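Local coordinates for putative uncharacterized protein (Toxoplasma gondii, PDB 4FBD) that is of unknown function but belongs to the DUF3228 family of conserved hypothetical proteins, at residues H92-P103 / K187-L195. Sequence-based numbering, arbitrary orientation.
Sequences HLYIPNFVGALP and KAQNEKYSL
Y94, on strand 90-96, and K192, in the loop that follows strand 181-189, bring the two backbones to 6.7 Å between their CA atoms, whereas beyond the turn at N97 the first chain closes to 4.8 Å between P103 CA and A188 CA; no hydrogen bond crosses between the segments. The Y94 ring lies against the backbone of the loop. K192 CA sits 4.2 Å from the ring centroid and nearly on its normal, a CH-pi contact over the face. From there the bent K192 side chain runs back past the ring, CD reaching 3.8 Å from Y94 CB. With CG of Y94 anti to its carbonyl carbon (chi1 -62°), the ring reaches across to Q189, whose amide plane is turned 45° from it. The Q189 NE2 group holds the loop curled beneath this ring: it donates an almost straight bond to E191 O (2.8 Å), approaching from above that carbonyl plane, and a more bent one to Y193 O. Farther along, S194 OG approaches the H92 ring obliquely, 3.5 Å from CE1, while H92 ND1 is hydrogen-bonded to D151. At the other end the methyl groups of A188 and A101 meet (CB to CB 3.7 Å), and P103 CA makes a CA-H...O contact with A188 O (3.5 Å). The loop from N97 to A101 is braced by the N97 side chain, whose OD1 accepts from A101 N and whose ND2 donates to A101 O, on a carbonyl lone pair, and also bonds to A147 O. In the five-stranded mixed sheet, strand 149-156 lies between the two strands, so the contact joins their ends and following loops across it; helix 63-76 packs against L93 and I95, and helix 219-229 meets Y193 and L195 through Y228.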
ATOM      1  N   HIS A  92       5.993 -17.151 -21.624  1.00 45.69           N
ATOM      2  CA  HIS A  92       7.174 -17.213 -20.790  1.00 43.76           C
ATOM      3  C   HIS A  92       7.545 -18.617 -20.338  1.00 41.81           C
ATOM      4  O   HIS A  92       6.717 -19.505 -20.331  1.00 44.21           O
ATOM      5  CB  HIS A  92       7.000 -16.266 -19.600  1.00 43.63           C
ATOM      6  CG  HIS A  92       5.940 -16.684 -18.640  1.00 44.46           C
ATOM      7  ND1 HIS A  92       6.234 -17.154 -17.375  1.00 44.95           N
ATOM      8  CD2 HIS A  92       4.594 -16.738 -18.761  1.00 45.10           C
ATOM      9  CE1 HIS A  92       5.110 -17.451 -16.750  1.00 44.01           C
ATOM     10  NE2 HIS A  92       4.101 -17.212 -17.568  1.00 48.45           N
ATOM     11  N   LEU A  93       8.810 -18.811 -19.998  1.00 39.37           N
ATOM     12  CA  LEU A  93       9.263 -20.093 -19.497  1.00 40.25           C
ATOM     13  C   LEU A  93      10.288 -19.895 -18.386  1.00 40.05           C
ATOM     14  O   LEU A  93      10.948 -18.858 -18.316  1.00 41.09           O
ATOM     15  CB  LEU A  93       9.909 -20.943 -20.587  1.00 41.18           C
ATOM     16  CG  LEU A  93      11.103 -20.306 -21.284  1.00 40.99           C
ATOM     17  CD1 LEU A  93      12.009 -21.359 -21.939  1.00 37.48           C
ATOM     18  CD2 LEU A  93      10.597 -19.255 -22.295  1.00 36.99           C
ATOM     19  N   TYR A  94      10.413 -20.918 -17.550  1.00 39.00           N
ATOM     20  CA  TYR A  94      11.358 -20.955 -16.448  1.00 37.94           C
ATOM     21  C   TYR A  94      12.464 -21.889 -16.779  1.00 37.52           C
ATOM     22  O   TYR A  94      12.205 -22.975 -17.229  1.00 42.28           O
ATOM     23  CB  TYR A  94      10.676 -21.477 -15.186  1.00 38.93           C
ATOM     24  CG  TYR A  94       9.582 -20.578 -14.803  1.00 38.06           C
ATOM     25  CD1 TYR A  94       9.858 -19.386 -14.160  1.00 42.07           C
ATOM     26  CD2 TYR A  94       8.280 -20.860 -15.135  1.00 37.54           C
ATOM     27  CE1 TYR A  94       8.866 -18.515 -13.840  1.00 41.63           C
ATOM     28  CE2 TYR A  94       7.266 -19.996 -14.788  1.00 40.82           C
ATOM     29  CZ  TYR A  94       7.583 -18.822 -14.141  1.00 37.01           C
ATOM     30  OH  TYR A  94       6.630 -17.922 -13.835  1.00 40.44           O
ATOM     31  N   ILE A  95      13.701 -21.449 -16.598  1.00 37.64           N
ATOM     32  CA  ILE A  95      14.857 -22.275 -16.827  1.00 37.78           C
ATOM     33  C   ILE A  95      15.799 -22.122 -15.598  1.00 39.05           C
ATOM     34  O   ILE A  95      15.681 -21.150 -14.816  1.00 39.45           O
ATOM     35  CB  ILE A  95      15.618 -21.850 -18.106  1.00 38.75           C
ATOM     36  CG1 ILE A  95      16.270 -20.471 -17.916  1.00 40.78           C
ATOM     37  CG2 ILE A  95      14.684 -21.819 -19.341  1.00 33.63           C
ATOM     38  CD1 ILE A  95      17.169 -20.027 -19.101  1.00 36.33           C
ATOM     39  N   PRO A  96      16.709 -23.072 -15.412  1.00 39.24           N
ATOM     40  CA  PRO A  96      17.698 -22.924 -14.339  1.00 41.22           C
ATOM     41  C   PRO A  96      18.526 -21.637 -14.497  1.00 42.21           C
ATOM     42  O   PRO A  96      18.817 -21.210 -15.621  1.00 41.46           O
ATOM     43  CB  PRO A  96      18.611 -24.140 -14.528  1.00 43.26           C
ATOM     44  CG  PRO A  96      17.735 -25.172 -15.238  1.00 42.92           C
ATOM     45  CD  PRO A  96      16.843 -24.353 -16.135  1.00 40.35           C
ATOM     46  N   ASN A  97      18.877 -21.021 -13.373  1.00 43.41           N
ATOM     47  CA  ASN A  97      19.624 -19.780 -13.359  1.00 44.18           C
ATOM     48  C   ASN A  97      21.115 -20.045 -13.553  1.00 44.89           C
ATOM     49  O   ASN A  97      21.867 -20.170 -12.593  1.00 48.00           O
ATOM     50  CB  ASN A  97      19.364 -19.074 -12.029  1.00 45.45           C
ATOM     51  CG  ASN A  97      19.980 -17.701 -11.967  1.00 47.41           C
ATOM     52  OD1 ASN A  97      20.538 -17.212 -12.958  1.00 46.44           O
ATOM     53  ND2 ASN A  97      19.873 -17.054 -10.802  1.00 45.33           N
ATOM     54  N   PHE A  98      21.553 -20.106 -14.799  1.00 44.55           N
ATOM     55  CA  PHE A  98      22.950 -20.410 -15.088  1.00 47.19           C
ATOM     56  C   PHE A  98      23.887 -19.199 -15.089  1.00 48.59           C
ATOM     57  O   PHE A  98      25.091 -19.387 -15.171  1.00 50.63           O
ATOM     58  CB  PHE A  98      23.089 -21.147 -16.423  1.00 48.24           C
ATOM     59  CG  PHE A  98      22.794 -20.296 -17.611  1.00 43.59           C
ATOM     60  CD1 PHE A  98      23.809 -19.576 -18.231  1.00 48.30           C
ATOM     61  CD2 PHE A  98      21.523 -20.216 -18.111  1.00 41.21           C
ATOM     62  CE1 PHE A  98      23.545 -18.783 -19.348  1.00 49.11           C
ATOM     63  CE2 PHE A  98      21.231 -19.425 -19.231  1.00 43.93           C
ATOM     64  CZ  PHE A  98      22.235 -18.708 -19.844  1.00 49.63           C
ATOM     65  N   VAL A  99      23.359 -17.977 -15.033  1.00 46.66           N
ATOM     66  CA  VAL A  99      24.235 -16.791 -14.978  1.00 50.25           C
ATOM     67  C   VAL A  99      24.429 -16.280 -13.556  1.00 49.54           C
ATOM     68  O   VAL A  99      25.147 -15.317 -13.324  1.00 50.84           O
ATOM     69  CB  VAL A  99      23.692 -15.640 -15.834  1.00 50.68           C
ATOM     70  CG1 VAL A  99      23.492 -16.118 -17.259  1.00 52.05           C
ATOM     71  CG2 VAL A  99      22.401 -15.130 -15.276  1.00 44.90           C
ATOM     72  N   GLY A 100      23.784 -16.926 -12.594  1.00 48.46           N
ATOM     73  CA  GLY A 100      23.879 -16.494 -11.190  1.00 47.20           C
ATOM     74  C   GLY A 100      23.250 -15.137 -10.914  1.00 44.49           C
ATOM     75  O   GLY A 100      23.714 -14.399 -10.067  1.00 47.20           O
ATOM     76  N   ALA A 101      22.191 -14.798 -11.634  1.00 40.86           N
ATOM     77  CA  ALA A 101      21.499 -13.528 -11.413  1.00 40.52           C
ATOM     78  C   ALA A 101      20.839 -13.531 -10.017  1.00 38.88           C
ATOM     79  O   ALA A 101      20.377 -14.565  -9.524  1.00 37.34           O
ATOM     80  CB  ALA A 101      20.450 -13.277 -12.516  1.00 38.39           C
ATOM     81  N   LEU A 102      20.852 -12.375  -9.379  1.00 39.73           N
ATOM     82  CA  LEU A 102      20.268 -12.197  -8.063  1.00 39.63           C
ATOM     83  C   LEU A 102      18.807 -11.755  -8.208  1.00 38.34           C
ATOM     84  O   LEU A 102      18.472 -11.018  -9.132  1.00 37.64           O
ATOM     85  CB  LEU A 102      21.052 -11.143  -7.274  1.00 40.54           C
ATOM     86  CG  LEU A 102      22.553 -11.418  -7.109  1.00 46.94           C
ATOM     87  CD1 LEU A 102      23.255 -10.274  -6.351  1.00 42.08           C
ATOM     88  CD2 LEU A 102      22.780 -12.789  -6.416  1.00 44.08           C
ATOM     89  N   PRO A 103      17.937 -12.202  -7.279  1.00 36.75           N
ATOM     90  CA  PRO A 103      16.543 -11.825  -7.294  1.00 36.25           C
ATOM     91  C   PRO A 103      16.352 -10.350  -6.918  1.00 39.61           C
ATOM     92  O   PRO A 103      17.268  -9.713  -6.419  1.00 40.38           O
ATOM     93  CB  PRO A 103      15.944 -12.715  -6.217  1.00 34.97           C
ATOM     94  CG  PRO A 103      17.016 -12.964  -5.305  1.00 34.91           C
ATOM     95  CD  PRO A 103      18.237 -13.069  -6.141  1.00 35.69           C
ATOM     96  N   LYS A 187      13.805 -12.389 -15.562  1.00 47.30           N
ATOM     97  CA  LYS A 187      13.581 -12.151 -14.154  1.00 46.73           C
ATOM     98  C   LYS A 187      14.128 -13.266 -13.310  1.00 41.97           C
ATOM     99  O   LYS A 187      13.649 -14.387 -13.407  1.00 39.47           O
ATOM    100  CB  LYS A 187      12.081 -12.086 -13.923  1.00 49.63           C
ATOM    101  CG  LYS A 187      11.464 -10.736 -14.008  1.00 59.67           C
ATOM    102  CD  LYS A 187      11.537 -10.049 -12.649  1.00 67.87           C
ATOM    103  CE  LYS A 187      10.705 -10.809 -11.585  1.00 65.50           C
ATOM    104  NZ  LYS A 187      10.599 -10.041 -10.310  1.00 70.40           N
ATOM    105  N   ALA A 188      15.107 -12.959 -12.471  1.00 41.37           N
ATOM    106  CA  ALA A 188      15.654 -13.943 -11.548  1.00 39.50           C
ATOM    107  C   ALA A 188      14.699 -14.028 -10.379  1.00 38.09           C
ATOM    108  O   ALA A 188      14.345 -12.994  -9.778  1.00 41.65           O
ATOM    109  CB  ALA A 188      17.029 -13.551 -11.066  1.00 41.79           C
ATOM    110  N   GLN A 189      14.273 -15.249 -10.061  1.00 34.23           N
ATOM    111  CA  GLN A 189      13.365 -15.465  -8.963  1.00 34.11           C
ATOM    112  C   GLN A 189      13.451 -16.918  -8.502  1.00 35.63           C
ATOM    113  O   GLN A 189      13.999 -17.770  -9.196  1.00 34.80           O
ATOM    114  CB  GLN A 189      11.943 -15.082  -9.369  1.00 36.10           C
ATOM    115  CG  GLN A 189      11.375 -15.873 -10.554  1.00 35.06           C
ATOM    116  CD  GLN A 189      10.005 -15.411 -10.941  1.00 37.28           C
ATOM    117  OE1 GLN A 189       9.839 -14.268 -11.342  1.00 40.77           O
ATOM    118  NE2 GLN A 189       8.994 -16.310 -10.847  1.00 35.94           N
ATOM    119  N   ASN A 190      12.952 -17.188  -7.305  1.00 36.96           N
ATOM    120  CA  ASN A 190      13.020 -18.524  -6.737  1.00 39.76           C
ATOM    121  C   ASN A 190      11.735 -19.264  -6.907  1.00 42.98           C
ATOM    122  O   ASN A 190      11.681 -20.427  -6.649  1.00 48.84           O
ATOM    123  CB  ASN A 190      13.398 -18.437  -5.252  1.00 40.58           C
ATOM    124  CG  ASN A 190      14.817 -17.913  -5.066  1.00 42.23           C
ATOM    125  OD1 ASN A 190      15.752 -18.437  -5.659  1.00 38.55           O
ATOM    126  ND2 ASN A 190      14.983 -16.898  -4.232  1.00 40.92           N
ATOM    127  N   GLU A 191      10.692 -18.584  -7.361  1.00 40.57           N
ATOM    128  CA  GLU A 191       9.421 -19.226  -7.559  1.00 40.31           C
ATOM    129  C   GLU A 191       9.213 -19.581  -9.047  1.00 40.27           C
ATOM    130  O   GLU A 191       9.654 -18.846  -9.946  1.00 40.18           O
ATOM    131  CB  GLU A 191       8.290 -18.315  -7.091  1.00 38.65           C
ATOM    132  CG  GLU A 191       8.379 -17.856  -5.626  1.00 42.32           C
ATOM    133  CD  GLU A 191       9.291 -16.668  -5.406  1.00 40.44           C
ATOM    134  OE1 GLU A 191       9.702 -16.000  -6.382  1.00 45.07           O
ATOM    135  OE2 GLU A 191       9.571 -16.384  -4.243  1.00 39.67           O
ATOM    136  N   LYS A 192       8.555 -20.711  -9.270  1.00 40.43           N
ATOM    137  CA  LYS A 192       8.198 -21.238 -10.598  1.00 43.17           C
ATOM    138  C   LYS A 192       6.812 -20.744 -11.033  1.00 39.66           C
ATOM    139  O   LYS A 192       6.040 -21.501 -11.579  1.00 37.30           O
ATOM    140  CB  LYS A 192       8.186 -22.779 -10.566  1.00 48.54           C
ATOM    141  CG  LYS A 192       9.277 -23.561 -11.324  1.00 58.75           C
ATOM    142  CD  LYS A 192       8.865 -23.790 -12.811  1.00 65.72           C
ATOM    143  CE  LYS A 192       9.568 -25.003 -13.485  1.00 72.28           C
ATOM    144  NZ  LYS A 192      11.052 -24.899 -13.572  1.00 78.67           N
ATOM    145  N   TYR A 193       6.486 -19.483 -10.748  1.00 37.37           N
ATOM    146  CA  TYR A 193       5.228 -18.895 -11.191  1.00 35.79           C
ATOM    147  C   TYR A 193       5.417 -17.380 -11.314  1.00 35.00           C
ATOM    148  O   TYR A 193       6.404 -16.837 -10.819  1.00 36.91           O
ATOM    149  CB  TYR A 193       4.040 -19.311 -10.289  1.00 35.16           C
ATOM    150  CG  TYR A 193       4.151 -18.888  -8.845  1.00 34.82           C
ATOM    151  CD1 TYR A 193       4.803 -19.694  -7.900  1.00 32.81           C
ATOM    152  CD2 TYR A 193       3.613 -17.688  -8.416  1.00 36.15           C
ATOM    153  CE1 TYR A 193       4.925 -19.295  -6.569  1.00 33.65           C
ATOM    154  CE2 TYR A 193       3.732 -17.276  -7.077  1.00 38.25           C
ATOM    155  CZ  TYR A 193       4.380 -18.085  -6.170  1.00 35.68           C
ATOM    156  OH  TYR A 193       4.472 -17.685  -4.865  1.00 43.02           O
ATOM    157  N   SER A 194       4.534 -16.717 -12.054  1.00 36.05           N
ATOM    158  CA  SER A 194       4.618 -15.264 -12.251  1.00 38.39           C
ATOM    159  C   SER A 194       4.514 -14.587 -10.910  1.00 38.22           C
ATOM    160  O   SER A 194       3.553 -14.769 -10.188  1.00 37.13           O
ATOM    161  CB  SER A 194       3.489 -14.744 -13.135  1.00 40.01           C
ATOM    162  OG  SER A 194       3.608 -15.210 -14.473  1.00 44.35           O
ATOM    163  N   LEU A 195       5.505 -13.796 -10.566  1.00 39.52           N
ATOM    164  CA  LEU A 195       5.465 -13.150  -9.284  1.00 40.98           C
ATOM    165  C   LEU A 195       4.376 -12.061  -9.357  1.00 40.67           C
ATOM    166  O   LEU A 195       4.331 -11.280 -10.322  1.00 43.37           O
ATOM    167  CB  LEU A 195       6.833 -12.581  -8.977  1.00 43.98           C
ATOM    168  CG  LEU A 195       7.399 -13.017  -7.639  1.00 48.91           C
ATOM    169  CD1 LEU A 195       7.366 -14.567  -7.558  1.00 50.25           C
ATOM    170  CD2 LEU A 195       8.810 -12.480  -7.478  1.00 47.80           C
TER